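PDB 4N83: ribonucleoside-diphosphate reductase subunit beta from Streptococcus sanguinis, which is the manganese-binding small subunit of a class Ib ribonucleotide reductase, which probably makes deoxyribonucleotides from ribonucleotides. Local coordinates for residues Glu23-Gln28 with Ile188-Val193; Trp30-Ile35 with His100-Ser105; Leu37-Asp42 with Leu177-Glu182; Ser72-Leu77 with Asn92-Glu97. All blocks are in the same frame, centred on the assembly; numbering follows the deposited sequence.

Interaction 1. Residues Glu23-Gln28 with Ile188-Val193. With MN (manganese (II) ion), chain J; MN (manganese (II) ion), chain I.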
loop_
_atom_site.group_PDB
_atom_site.type_symbol
_atom_site.label_atom_id
_atom_site.label_comp_id
_atom_site.label_asym_id
_atom_site.label_seq_id
_atom_site.Cartn_x
_atom_site.Cartn_y
_atom_site.Cartn_z
ATOM N N GLU A 23 -2.694 -6.053 12.127
ATOM C CA GLU A 23 -2.721 -7.512 12.217
ATOM C C GLU A 23 -3.831 -8.108 11.360
ATOM O O GLU A 23 -3.572 -8.938 10.489
ATOM C CB GLU A 23 -2.911 -7.961 13.669
ATOM C CG GLU A 23 -1.648 -7.896 14.514
ATOM C CD GLU A 23 -1.880 -8.296 15.963
ATOM O OE1 GLU A 23 -3.048 -8.287 16.416
ATOM O OE2 GLU A 23 -0.887 -8.615 16.653
ATOM N N LYS A 24 -5.061 -7.666 11.609
ATOM C CA LYS A 24 -6.237 -8.208 10.930
ATOM C C LYS A 24 -6.164 -8.054 9.415
ATOM O O LYS A 24 -6.419 -9.007 8.682
ATOM C CB LYS A 24 -7.514 -7.546 11.460
ATOM C CG LYS A 24 -8.791 -8.035 10.789
ATOM C CD LYS A 24 -9.963 -8.089 11.755
ATOM C CE LYS A 24 -9.901 -9.332 12.630
ATOM N NZ LYS A 24 -11.083 -9.445 13.529
ATOM N N LEU A 25 -5.811 -6.859 8.953
ATOM C CA LEU A 25 -5.766 -6.578 7.517
ATOM C C LEU A 25 -4.643 -7.333 6.807
ATOM O O LEU A 25 -4.847 -7.863 5.715
ATOM C CB LEU A 25 -5.637 -5.075 7.258
ATOM C CG LEU A 25 -6.896 -4.236 7.506
ATOM C CD1 LEU A 25 -6.553 -2.756 7.594
ATOM C CD2 LEU A 25 -7.935 -4.480 6.421
ATOM N N THR A 26 -3.466 -7.383 7.425
ATOM C CA THR A 26 -2.343 -8.136 6.868
ATOM C C THR A 26 -2.636 -9.638 6.836
ATOM O O THR A 26 -2.276 -10.328 5.883
ATOM C CB THR A 26 -1.045 -7.891 7.660
ATOM O OG1 THR A 26 -1.283 -8.106 9.058
ATOM C CG2 THR A 26 -0.543 -6.470 7.432
ATOM N N GLU A 27 -3.287 -10.137 7.885
ATOM C CA GLU A 27 -3.769 -11.519 7.908
ATOM C C GLU A 27 -4.870 -11.742 6.867
ATOM O O GLU A 27 -5.037 -12.853 6.363
ATOM C CB GLU A 27 -4.285 -11.891 9.302
ATOM C CG GLU A 27 -3.192 -12.125 10.335
ATOM C CD GLU A 27 -3.739 -12.406 11.726
ATOM O OE1 GLU A 27 -4.869 -11.968 12.037
ATOM O OE2 GLU A 27 -3.035 -13.067 12.517
ATOM N N GLN A 28 -5.615 -10.681 6.549
ATOM C CA GLN A 28 -6.641 -10.722 5.503
ATOM C C GLN A 28 -6.096 -10.333 4.119
ATOM O O GLN A 28 -6.814 -9.736 3.314
ATOM C CB GLN A 28 -7.815 -9.806 5.873
ATOM C CG GLN A 28 -8.713 -10.339 6.977
ATOM C CD GLN A 28 -9.850 -9.389 7.316
ATOM O OE1 GLN A 28 -10.197 -8.506 6.526
ATOM N NE2 GLN A 28 -10.441 -9.568 8.493
ATOM N N ILE A 188 -15.612 -7.451 0.685
ATOM C CA ILE A 188 -16.488 -7.014 1.776
ATOM C C ILE A 188 -15.829 -7.249 3.142
ATOM O O ILE A 188 -16.006 -6.450 4.063
ATOM C CB ILE A 188 -17.862 -7.728 1.719
ATOM C CG1 ILE A 188 -18.608 -7.352 0.431
ATOM C CG2 ILE A 188 -18.714 -7.371 2.934
ATOM C CD1 ILE A 188 -19.666 -8.354 0.020
ATOM N N ARG A 189 -15.073 -8.340 3.267
ATOM C CA ARG A 189 -14.344 -8.635 4.502
ATOM C C ARG A 189 -13.316 -7.546 4.814
ATOM O O ARG A 189 -13.158 -7.153 5.971
ATOM C CB ARG A 189 -13.646 -9.997 4.415
ATOM C CG ARG A 189 -13.087 -10.489 5.743
ATOM C CD ARG A 189 -12.381 -11.828 5.601
ATOM N NE ARG A 189 -11.101 -11.719 4.901
ATOM C CZ ARG A 189 -10.306 -12.748 4.608
ATOM N NH1 ARG A 189 -10.644 -13.986 4.950
ATOM N NH2 ARG A 189 -9.162 -12.539 3.966
ATOM N N ASP A 190 -12.621 -7.068 3.783
ATOM C CA ASP A 190 -11.653 -5.979 3.939
ATOM C C ASP A 190 -12.343 -4.649 4.224
ATOM O O ASP A 190 -11.923 -3.911 5.116
ATOM C CB ASP A 190 -10.773 -5.835 2.689
ATOM C CG ASP A 190 -9.702 -6.907 2.595
ATOM O OD1 ASP A 190 -9.243 -7.409 3.644
ATOM O OD2 ASP A 190 -9.306 -7.238 1.458
ATOM N N GLU A 191 -13.394 -4.348 3.465
ATOM C CA GLU A 191 -14.095 -3.069 3.600
ATOM C C GLU A 191 -14.899 -2.967 4.894
ATOM O O GLU A 191 -15.132 -1.866 5.393
ATOM C CB GLU A 191 -14.998 -2.804 2.387
ATOM C CG GLU A 191 -14.253 -2.595 1.073
ATOM C CD GLU A 191 -13.231 -1.469 1.124
ATOM O OE1 GLU A 191 -13.344 -0.581 1.995
ATOM O OE2 GLU A 191 -12.302 -1.471 0.290
ATOM N N SER A 192 -15.319 -4.107 5.437
ATOM C CA SER A 192 -15.973 -4.135 6.744
ATOM C C SER A 192 -15.021 -3.639 7.835
ATOM O O SER A 192 -15.435 -2.928 8.751
ATOM C CB SER A 192 -16.461 -5.549 7.072
ATOM O OG SER A 192 -17.141 -5.580 8.313
ATOM N N VAL A 193 -13.746 -4.008 7.716
ATOM C CA VAL A 193 -12.713 -3.594 8.670
ATOM C C VAL A 193 -12.254 -2.153 8.418
ATOM O O VAL A 193 -11.926 -1.432 9.364
ATOM C CB VAL A 193 -11.491 -4.542 8.626
ATOM C CG1 VAL A 193 -10.412 -4.084 9.602
ATOM C CG2 VAL A 193 -11.912 -5.972 8.942
HETATM MN MN MN J . -12.630 -1.016 -1.837
HETATM MN MN MN I . -11.753 1.244 2.228
#
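Gln-28, Leu-25 and Lys-24 meet Arg-189, Asp-190 and Val-193 in a mixed polar and apolar helix contact, in which the C-terminal end of helix 16-27 lies against the middle of helix 178-206. The two segments run almost antiparallel, at 167°, and their axes come no nearer than 10.5 Å, a spacing that side chains must fill. Gln-28, the first residue to leave the helix, buries most surface. Its CG lies over one face of the Arg-189 guanidinium, 3.5 Å from NE, with the amide and guanidinium planes 42° apart. Arginine suits this partly solvent-facing border: a bend at chi3 (72°) folds its flat, charged end over the aliphatic part of the glutamine. Farther along, Val-193 packs with both methyls on helix 16-27. Its CG1 reaches Leu-25 CD2 at 4.1 Å, while its CG2 lies 4.0 Å from Lys-24 CD, so the lysine gives methylenes to the contact. Asp-190 borders Gln-28 but spends OD2 elsewhere, as acceptor of hydrogen bonds from Trp-30 NE1 and His-100 NE2; it is a second-shell residue, well placed to orient His-100, a ligand of one manganese. Glu-191 points away from segment 23-28 and bridges the metals, OE2 lying 2.2 Å from one manganese and OE1 2.4 Å from the other. Asp-66, Glu-97, His-100, Glu-157 and His-194 complete the two sites. A helix with packing residues on one face and carboxylate and histidine ligands on the other is typical of the dimetal four-helix bundle in the ferritin-like fold of ribonucleotide reductase small subunits.

Interaction 2. Residues Trp30-Ile35 with His100-Ser105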
loop_
_atom_site.group_PDB
_atom_site.type_symbol
_atom_site.label_atom_id
_atom_site.label_comp_id
_atom_site.label_asym_id
_atom_site.label_seq_id
_atom_site.Cartn_x
_atom_site.Cartn_y
_atom_site.Cartn_z
ATOM N N TRP A 30 -4.937 -11.079 0.286
ATOM C CA TRP A 30 -5.370 -12.010 -0.764
ATOM C C TRP A 30 -5.105 -11.489 -2.178
ATOM O O TRP A 30 -4.854 -10.297 -2.379
ATOM C CB TRP A 30 -6.857 -12.337 -0.609
ATOM C CG TRP A 30 -7.763 -11.151 -0.742
ATOM C CD1 TRP A 30 -8.072 -10.245 0.226
ATOM C CD2 TRP A 30 -8.487 -10.753 -1.911
ATOM N NE1 TRP A 30 -8.940 -9.301 -0.265
ATOM C CE2 TRP A 30 -9.211 -9.590 -1.576
ATOM C CE3 TRP A 30 -8.591 -11.263 -3.210
ATOM C CZ2 TRP A 30 -10.031 -8.928 -2.494
ATOM C CZ3 TRP A 30 -9.408 -10.604 -4.124
ATOM C CH2 TRP A 30 -10.117 -9.448 -3.758
ATOM N N LEU A 31 -5.167 -12.402 -3.147
ATOM C CA LEU A 31 -4.977 -12.074 -4.560
ATOM C C LEU A 31 -6.007 -12.777 -5.446
ATOM O O LEU A 31 -6.426 -13.899 -5.163
ATOM C CB LEU A 31 -3.565 -12.457 -5.017
ATOM C CG LEU A 31 -2.417 -11.543 -4.580
ATOM C CD1 LEU A 31 -1.078 -12.185 -4.909
ATOM C CD2 LEU A 31 -2.527 -10.172 -5.230
ATOM N N ASP A 32 -6.393 -12.103 -6.525
ATOM C CA ASP A 32 -7.357 -12.640 -7.490
ATOM C C ASP A 32 -6.817 -13.830 -8.290
ATOM O O ASP A 32 -7.594 -14.629 -8.815
ATOM C CB ASP A 32 -7.826 -11.539 -8.456
ATOM C CG ASP A 32 -6.674 -10.778 -9.095
ATOM O OD1 ASP A 32 -6.354 -11.053 -10.270
ATOM O OD2 ASP A 32 -6.082 -9.911 -8.416
ATOM N N THR A 33 -5.494 -13.941 -8.380
ATOM C CA THR A 33 -4.844 -15.009 -9.142
ATOM C C THR A 33 -4.973 -16.399 -8.500
ATOM O O THR A 33 -4.763 -17.410 -9.172
ATOM C CB THR A 33 -3.350 -14.698 -9.358
ATOM O OG1 THR A 33 -2.756 -14.313 -8.113
ATOM C CG2 THR A 33 -3.180 -13.568 -10.367
ATOM N N ARG A 34 -5.310 -16.447 -7.211
ATOM C CA ARG A 34 -5.511 -17.716 -6.503
ATOM C C ARG A 34 -6.851 -18.363 -6.860
ATOM O O ARG A 34 -6.928 -19.576 -7.059
ATOM C CB ARG A 34 -5.454 -17.504 -4.987
ATOM C CG ARG A 34 -4.140 -16.946 -4.466
ATOM C CD ARG A 34 -4.241 -16.636 -2.981
ATOM N NE ARG A 34 -3.015 -16.045 -2.448
ATOM C CZ ARG A 34 -2.836 -15.681 -1.178
ATOM N NH1 ARG A 34 -3.805 -15.840 -0.281
ATOM N NH2 ARG A 34 -1.677 -15.152 -0.800
ATOM N N ILE A 35 -7.901 -17.545 -6.935
ATOM C CA ILE A 35 -9.268 -18.029 -7.149
ATOM C C ILE A 35 -9.457 -18.552 -8.579
ATOM O O ILE A 35 -9.140 -17.848 -9.537
ATOM C CB ILE A 35 -10.301 -16.912 -6.867
ATOM C CG1 ILE A 35 -10.266 -16.516 -5.386
ATOM C CG2 ILE A 35 -11.707 -17.358 -7.254
ATOM C CD1 ILE A 35 -10.937 -15.193 -5.082
ATOM N N HIS A 100 -8.635 -4.674 -4.979
ATOM C CA HIS A 100 -10.076 -4.676 -5.233
ATOM C C HIS A 100 -10.375 -4.177 -6.647
ATOM O O HIS A 100 -11.220 -4.739 -7.346
ATOM C CB HIS A 100 -10.824 -3.807 -4.213
ATOM C CG HIS A 100 -10.649 -4.244 -2.791
ATOM N ND1 HIS A 100 -11.000 -3.451 -1.721
ATOM C CD2 HIS A 100 -10.137 -5.381 -2.262
ATOM C CE1 HIS A 100 -10.728 -4.086 -0.595
ATOM N NE2 HIS A 100 -10.202 -5.260 -0.895
ATOM N N ALA A 101 -9.675 -3.125 -7.063
ATOM C CA ALA A 101 -9.840 -2.565 -8.402
ATOM C C ALA A 101 -9.413 -3.557 -9.488
ATOM O O ALA A 101 -10.080 -3.679 -10.520
ATOM C CB ALA A 101 -9.054 -1.269 -8.531
ATOM N N LYS A 102 -8.308 -4.262 -9.248
ATOM C CA LYS A 102 -7.801 -5.252 -10.200
ATOM C C LYS A 102 -8.699 -6.487 -10.284
ATOM O O LYS A 102 -8.964 -6.986 -11.379
ATOM C CB LYS A 102 -6.369 -5.676 -9.843
ATOM C CG LYS A 102 -5.821 -6.794 -10.723
ATOM C CD LYS A 102 -4.355 -7.073 -10.452
ATOM C CE LYS A 102 -3.922 -8.396 -11.069
ATOM N NZ LYS A 102 -4.123 -8.433 -12.543
ATOM N N SER A 103 -9.161 -6.972 -9.133
ATOM C CA SER A 103 -9.952 -8.208 -9.060
ATOM C C SER A 103 -11.120 -8.255 -10.054
ATOM O O SER A 103 -11.454 -9.324 -10.569
ATOM C CB SER A 103 -10.470 -8.429 -7.635
ATOM O OG SER A 103 -11.200 -7.308 -7.173
ATOM N N TYR A 104 -11.729 -7.101 -10.322
ATOM C CA TYR A 104 -12.818 -7.008 -11.297
ATOM C C TYR A 104 -12.352 -7.368 -12.708
ATOM O O TYR A 104 -13.081 -8.021 -13.455
ATOM C CB TYR A 104 -13.421 -5.602 -11.313
ATOM C CG TYR A 104 -13.961 -5.135 -9.980
ATOM C CD1 TYR A 104 -14.992 -5.822 -9.345
ATOM C CD2 TYR A 104 -13.453 -3.998 -9.362
ATOM C CE1 TYR A 104 -15.493 -5.393 -8.126
ATOM C CE2 TYR A 104 -13.947 -3.560 -8.146
ATOM C CZ TYR A 104 -14.967 -4.260 -7.530
ATOM O OH TYR A 104 -15.462 -3.827 -6.319
ATOM N N SER A 105 -11.143 -6.935 -13.066
ATOM C CA SER A 105 -10.572 -7.221 -14.387
ATOM C C SER A 105 -10.374 -8.723 -14.622
ATOM O O SER A 105 -10.516 -9.199 -15.751
ATOM C CB SER A 105 -9.241 -6.483 -14.576
ATOM O OG SER A 105 -9.392 -5.087 -14.385
#
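Asp-32, in the loop after helix 16-27, turns its side chain toward Ser-103 and Lys-102 on helix 84-111. Its CB rests on the helix backbone, 4.0 Å from Ser-103 CA. With chi1 at 51°, CG sits between the backbone N and the carbonyl carbon, and the carboxylate is carried over the lysine chain, which crosses it at about a right angle. Both carboxylate oxygens are 3.7 Å from Lys-102 CE; OD2 also lies along the methylenes, 3.9 Å from Lys-102 CG, and OD1 accepts a hydrogen bond from Ser-106 OG. Lys-102 NZ stays 4.1 Å from Asp-32 OD1, too far for a salt bridge. Trp-30 makes the second half of the contact: its CZ2 comes to the edge of the His-100 ring, 3.6 Å from CD2, with the rings rim to rim, their planes 21° apart, and Asp-190 as outside partner of both. Ser-103 CB lies 4.0 Å from Trp-30 CH2, and its OG donates a hydrogen bond to His-100 O (2.6 Å) from above the carbonyl plane. The charges of Asp-32 and Lys-102 thus probably attract at longer range, the carboxylate's close polar partner being the Ser-106 hydroxyl, while shape fit sets the indole against His-100, a manganese ligand, and Ser-103.

Interaction 3. Residues Leu37-Asp42 with Leu177-Glu182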
loop_
_atom_site.group_PDB
_atom_site.type_symbol
_atom_site.label_atom_id
_atom_site.label_comp_id
_atom_site.label_asym_id
_atom_site.label_seq_id
_atom_site.Cartn_x
_atom_site.Cartn_y
_atom_site.Cartn_z
ATOM N N LEU A 37 -11.545 -18.892 -11.504
ATOM C CA LEU A 37 -12.758 -18.305 -12.078
ATOM C C LEU A 37 -13.322 -19.111 -13.255
ATOM O O LEU A 37 -14.491 -18.950 -13.613
ATOM C CB LEU A 37 -12.485 -16.862 -12.517
ATOM C CG LEU A 37 -12.203 -15.885 -11.367
ATOM C CD1 LEU A 37 -11.395 -14.689 -11.846
ATOM C CD2 LEU A 37 -13.500 -15.434 -10.712
ATOM N N SER A 38 -12.494 -19.971 -13.849
ATOM C CA SER A 38 -12.897 -20.773 -15.009
ATOM C C SER A 38 -13.960 -21.828 -14.682
ATOM O O SER A 38 -14.676 -22.284 -15.575
ATOM C CB SER A 38 -11.678 -21.457 -15.635
ATOM O OG SER A 38 -11.099 -22.391 -14.741
ATOM N N ASN A 39 -14.058 -22.210 -13.408
ATOM C CA ASN A 39 -15.065 -23.176 -12.958
ATOM C C ASN A 39 -16.483 -22.597 -12.897
ATOM O O ASN A 39 -17.449 -23.350 -12.772
ATOM C CB ASN A 39 -14.694 -23.746 -11.583
ATOM C CG ASN A 39 -13.337 -24.438 -11.571
ATOM O OD1 ASN A 39 -12.698 -24.540 -10.524
ATOM N ND2 ASN A 39 -12.892 -24.912 -12.731
ATOM N N ASP A 40 -16.605 -21.271 -12.980
ATOM C CA ASP A 40 -17.910 -20.598 -12.982
ATOM C C ASP A 40 -18.431 -20.288 -14.387
ATOM O O ASP A 40 -19.487 -19.669 -14.533
ATOM C CB ASP A 40 -17.841 -19.309 -12.159
ATOM C CG ASP A 40 -17.681 -19.576 -10.680
ATOM O OD1 ASP A 40 -17.139 -20.642 -10.318
ATOM O OD2 ASP A 40 -18.099 -18.720 -9.874
ATOM N N LEU A 41 -17.703 -20.724 -15.414
ATOM C CA LEU A 41 -18.161 -20.579 -16.798
ATOM C C LEU A 41 -19.340 -21.501 -17.115
ATOM O O LEU A 41 -20.065 -21.268 -18.082
ATOM C CB LEU A 41 -17.014 -20.842 -17.782
ATOM C CG LEU A 41 -15.973 -19.726 -17.898
ATOM C CD1 LEU A 41 -14.736 -20.210 -18.642
ATOM C CD2 LEU A 41 -16.567 -18.503 -18.585
ATOM N N ASP A 42 -19.522 -22.543 -16.306
ATOM C CA ASP A 42 -20.647 -23.463 -16.467
ATOM C C ASP A 42 -21.970 -22.812 -16.053
ATOM O O ASP A 42 -22.988 -23.002 -16.717
ATOM C CB ASP A 42 -20.412 -24.742 -15.653
ATOM C CG ASP A 42 -21.314 -25.883 -16.081
ATOM O OD1 ASP A 42 -22.015 -26.446 -15.214
ATOM O OD2 ASP A 42 -21.325 -26.219 -17.285
ATOM N N LEU A 177 -22.483 -18.901 -9.325
ATOM C CA LEU A 177 -21.330 -17.993 -9.400
ATOM C C LEU A 177 -20.547 -17.967 -8.081
ATOM O O LEU A 177 -20.424 -16.921 -7.439
ATOM C CB LEU A 177 -21.782 -16.576 -9.785
ATOM C CG LEU A 177 -22.611 -16.425 -11.064
ATOM C CD1 LEU A 177 -23.081 -14.987 -11.216
ATOM C CD2 LEU A 177 -21.825 -16.862 -12.291
ATOM N N ALA A 178 -20.016 -19.125 -7.695
ATOM C CA ALA A 178 -19.369 -19.299 -6.390
ATOM C C ALA A 178 -18.033 -18.563 -6.281
ATOM O O ALA A 178 -17.789 -17.848 -5.308
ATOM C CB ALA A 178 -19.177 -20.780 -6.092
ATOM N N ASN A 179 -17.173 -18.749 -7.279
ATOM C CA ASN A 179 -15.856 -18.107 -7.307
ATOM C C ASN A 179 -15.930 -16.604 -7.581
ATOM O O ASN A 179 -15.091 -15.841 -7.102
ATOM C CB ASN A 179 -14.957 -18.783 -8.345
ATOM C CG ASN A 179 -14.672 -20.237 -8.008
ATOM O OD1 ASN A 179 -14.283 -20.558 -6.885
ATOM N ND2 ASN A 179 -14.858 -21.122 -8.981
ATOM N N VAL A 180 -16.935 -16.188 -8.351
ATOM C CA VAL A 180 -17.185 -14.768 -8.609
ATOM C C VAL A 180 -17.750 -14.097 -7.354
ATOM O O VAL A 180 -17.605 -12.890 -7.170
ATOM C CB VAL A 180 -18.157 -14.564 -9.796
ATOM C CG1 VAL A 180 -18.408 -13.080 -10.050
ATOM C CG2 VAL A 180 -17.617 -15.232 -11.056
ATOM N N ALA A 181 -18.399 -14.884 -6.499
ATOM C CA ALA A 181 -18.916 -14.387 -5.227
ATOM C C ALA A 181 -17.814 -14.290 -4.172
ATOM O O ALA A 181 -17.751 -13.308 -3.435
ATOM C CB ALA A 181 -20.047 -15.274 -4.731
ATOM N N GLU A 182 -16.954 -15.309 -4.102
ATOM C CA GLU A 182 -15.851 -15.345 -3.127
ATOM C C GLU A 182 -14.887 -14.169 -3.277
ATOM O O GLU A 182 -14.402 -13.628 -2.284
ATOM C CB GLU A 182 -15.067 -16.667 -3.223
ATOM C CG GLU A 182 -15.506 -17.735 -2.228
ATOM C CD GLU A 182 -15.078 -17.447 -0.794
ATOM O OE1 GLU A 182 -15.599 -18.117 0.123
ATOM O OE2 GLU A 182 -14.226 -16.559 -0.577
#
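Asp-40 and Asn-179 dominate this contact, with Leu-37 adding an apolar flank. The carboxylate of Asp-40 points into the first turn of helix 178-206, where backbone N-H groups have no carbonyl of a preceding turn to bind. Its OD2 accepts from two of them: Val-180 N at 3.2 Å, a fairly straight bond (157°) that meets the oxygen from above the carboxylate plane, and Asn-179 N at 2.8 Å, which is bent and weak. The other oxygen, OD1, takes a weak bond from Asn-179 ND2 at 2.7 Å, the amide lying 25° from the plane of the carboxylate. Aspartate thus does from a distant part of the chain what the N-cap residue, Leu-177, cannot do with a hydrocarbon side chain; the partial positive charge of a helix start would probably favour its negative charge. Asn-179 offers backbone and side-chain donors to the same group. Leu-37 covers one flank, its CD2 4.0 Å from Asn-179 O and 4.1 Å from Val-180 CG2. Around this pairing, Leu-37 and Val-180 also pack on helix 84-111, and Leu-177 and Ala-181 on helix 162-173, so the 3-10 turn leading into helix 41-44 is joined to the start of helix 178-206 beside helices 84-111 and 162-173.

Interaction 4. Residues Ser72-Leu77 with Asn92-Glu97. With MN (manganese (II) ion), chain J; MN (manganese (II) ion), chain I.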
loop_
_atom_site.group_PDB
_atom_site.type_symbol
_atom_site.label_atom_id
_atom_site.label_comp_id
_atom_site.label_asym_id
_atom_site.label_seq_id
_atom_site.Cartn_x
_atom_site.Cartn_y
_atom_site.Cartn_z
ATOM N N SER A 72 -6.579 8.333 -5.142
ATOM C CA SER A 72 -6.735 9.608 -4.421
ATOM C C SER A 72 -7.435 9.502 -3.063
ATOM O O SER A 72 -7.215 10.343 -2.191
ATOM C CB SER A 72 -7.497 10.613 -5.294
ATOM O OG SER A 72 -8.870 10.274 -5.397
ATOM N N GLY A 73 -8.279 8.487 -2.889
ATOM C CA GLY A 73 -9.105 8.357 -1.685
ATOM C C GLY A 73 -8.320 8.177 -0.396
ATOM O O GLY A 73 -8.490 8.948 0.551
ATOM N N VAL A 74 -7.463 7.160 -0.360
ATOM C CA VAL A 74 -6.643 6.882 0.821
ATOM C C VAL A 74 -5.491 7.886 0.922
ATOM O O VAL A 74 -5.003 8.170 2.018
ATOM C CB VAL A 74 -6.085 5.441 0.810
ATOM C CG1 VAL A 74 -5.298 5.160 2.087
ATOM C CG2 VAL A 74 -7.212 4.426 0.652
ATOM N N ASP A 75 -5.065 8.415 -0.226
ATOM C CA ASP A 75 -4.059 9.481 -0.282
ATOM C C ASP A 75 -4.504 10.697 0.536
ATOM O O ASP A 75 -3.711 11.275 1.280
ATOM C CB ASP A 75 -3.802 9.893 -1.739
ATOM C CG ASP A 75 -2.653 10.879 -1.883
ATOM O OD1 ASP A 75 -1.560 10.617 -1.337
ATOM O OD2 ASP A 75 -2.841 11.915 -2.554
ATOM N N ALA A 76 -5.774 11.071 0.390
ATOM C CA ALA A 76 -6.359 12.171 1.155
ATOM C C ALA A 76 -6.428 11.848 2.648
ATOM O O ALA A 76 -6.090 12.685 3.486
ATOM C CB ALA A 76 -7.746 12.498 0.625
ATOM N N LEU A 77 -6.862 10.630 2.968
ATOM C CA LEU A 77 -6.990 10.182 4.357
ATOM C C LEU A 77 -5.648 10.094 5.088
ATOM O O LEU A 77 -5.593 10.263 6.306
ATOM C CB LEU A 77 -7.694 8.822 4.411
ATOM C CG LEU A 77 -9.160 8.803 3.965
ATOM C CD1 LEU A 77 -9.622 7.384 3.661
ATOM C CD2 LEU A 77 -10.055 9.443 5.017
ATOM N N ASN A 92 -1.248 -0.087 3.781
ATOM C CA ASN A 92 -1.880 -1.392 3.602
ATOM C C ASN A 92 -3.296 -1.268 3.035
ATOM O O ASN A 92 -3.677 -2.028 2.145
ATOM C CB ASN A 92 -1.923 -2.156 4.931
ATOM C CG ASN A 92 -2.802 -3.387 4.865
ATOM O OD1 ASN A 92 -3.925 -3.379 5.362
ATOM N ND2 ASN A 92 -2.307 -4.441 4.227
ATOM N N ILE A 93 -4.069 -0.317 3.557
ATOM C CA ILE A 93 -5.427 -0.073 3.069
ATOM C C ILE A 93 -5.399 0.298 1.590
ATOM O O ILE A 93 -6.137 -0.277 0.793
ATOM C CB ILE A 93 -6.141 1.046 3.864
ATOM C CG1 ILE A 93 -6.423 0.585 5.298
ATOM C CG2 ILE A 93 -7.448 1.441 3.181
ATOM C CD1 ILE A 93 -6.741 1.702 6.270
ATOM N N GLN A 94 -4.535 1.245 1.233
ATOM C CA GLN A 94 -4.455 1.744 -0.142
ATOM C C GLN A 94 -4.049 0.665 -1.143
ATOM O O GLN A 94 -4.561 0.636 -2.266
ATOM C CB GLN A 94 -3.477 2.913 -0.237
ATOM C CG GLN A 94 -3.563 3.651 -1.562
ATOM C CD GLN A 94 -2.685 4.882 -1.607
ATOM O OE1 GLN A 94 -1.605 4.907 -1.016
ATOM N NE2 GLN A 94 -3.144 5.915 -2.311
ATOM N N PHE A 95 -3.124 -0.204 -0.742
ATOM C CA PHE A 95 -2.712 -1.332 -1.580
ATOM C C PHE A 95 -3.875 -2.294 -1.828
ATOM O O PHE A 95 -4.105 -2.711 -2.964
ATOM C CB PHE A 95 -1.528 -2.079 -0.957
ATOM C CG PHE A 95 -1.348 -3.476 -1.483
ATOM C CD1 PHE A 95 -1.138 -3.705 -2.837
ATOM C CD2 PHE A 95 -1.391 -4.565 -0.623
ATOM C CE1 PHE A 95 -0.982 -4.993 -3.322
ATOM C CE2 PHE A 95 -1.229 -5.853 -1.101
ATOM C CZ PHE A 95 -1.024 -6.069 -2.452
ATOM N N MET A 96 -4.606 -2.639 -0.772
ATOM C CA MET A 96 -5.755 -3.541 -0.898
ATOM C C MET A 96 -6.878 -2.935 -1.743
ATOM O O MET A 96 -7.618 -3.669 -2.393
ATOM C CB MET A 96 -6.288 -3.953 0.483
ATOM C CG MET A 96 -5.358 -4.858 1.283
ATOM S SD MET A 96 -4.713 -6.280 0.374
ATOM C CE MET A 96 -6.224 -7.020 -0.241
ATOM N N GLU A 97 -6.998 -1.608 -1.740
ATOM C CA GLU A 97 -7.972 -0.928 -2.599
ATOM C C GLU A 97 -7.619 -1.106 -4.081
ATOM O O GLU A 97 -8.510 -1.172 -4.928
ATOM C CB GLU A 97 -8.075 0.566 -2.257
ATOM C CG GLU A 97 -8.555 0.883 -0.842
ATOM C CD GLU A 97 -10.024 0.574 -0.599
ATOM O OE1 GLU A 97 -10.680 -0.026 -1.477
ATOM O OE2 GLU A 97 -10.527 0.929 0.489
HETATM MN MN MN J . -12.630 -1.016 -1.837
HETATM MN MN MN I . -11.753 1.244 2.228
#
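A chi1 of -177° places CG1 of Val-74 opposite the backbone N and beside the carbonyl carbon, so both methyls face helix 84-111: CG1 falls 3.7 Å from Gln-94 CB, and CG2 lies 3.9 Å from Ile-93 CG2. Glu-97 keeps its CG beside its own backbone N, which sets it 4.1 Å from Val-74 CG2, and a bend at chi2 (-71°) then turns the carboxylate to the metals. Helices 49-78 and 84-111 run antiparallel here at 172°, their axes 9.4 Å apart, and a beta-branched valine is compact enough to fit between Ile-93, Gln-94 and Glu-97. Gln-94 reaches across to helix 49-78 with an extended chain, giving its methylenes to the valine while its NE2 passes 3.8 Å from Asp-75 N. The amide is satisfied on both ends by that helix, NE2 donating to Ser-70 O and OE1 accepting from Arg-78 NH2, which suits glutamine to a buried interhelical position. Glu-97 OE1 lies 2.2 Å from one manganese and OE2 2.1 Å from the other, making it a bridging ligand. The chemistry is therefore divided: Val-74 covers part of the stem of the glutamate, while its negative charge is presumably balanced by the two metal cations, which Asp-66, Glu-157 and Glu-191 also bind.

How the interactions relate
The first segments come in the order 23-28, 30-35, 37-42 and 72-77, and the partner segments follow in the order of interactions 4, 2, 3 and 1; interaction 4 is therefore the most local, and interactions 2 and 3 cross along the chain. Helix 178-206 serves interactions 1 and 3, whose centres are 22 Å apart, and helix 84-111 serves interactions 2 and 4, 17 Å apart. Interactions 1 and 4, with centres 14 Å apart, both reach the manganese pair. Interaction 2 touches interaction 3 through Ile-35 and Asn-179, their centres 13 Å apart. Residues 23-42 are thus laid on helices 84-111 and 178-206, while interaction 4 joins helix 49-78 to helix 84-111.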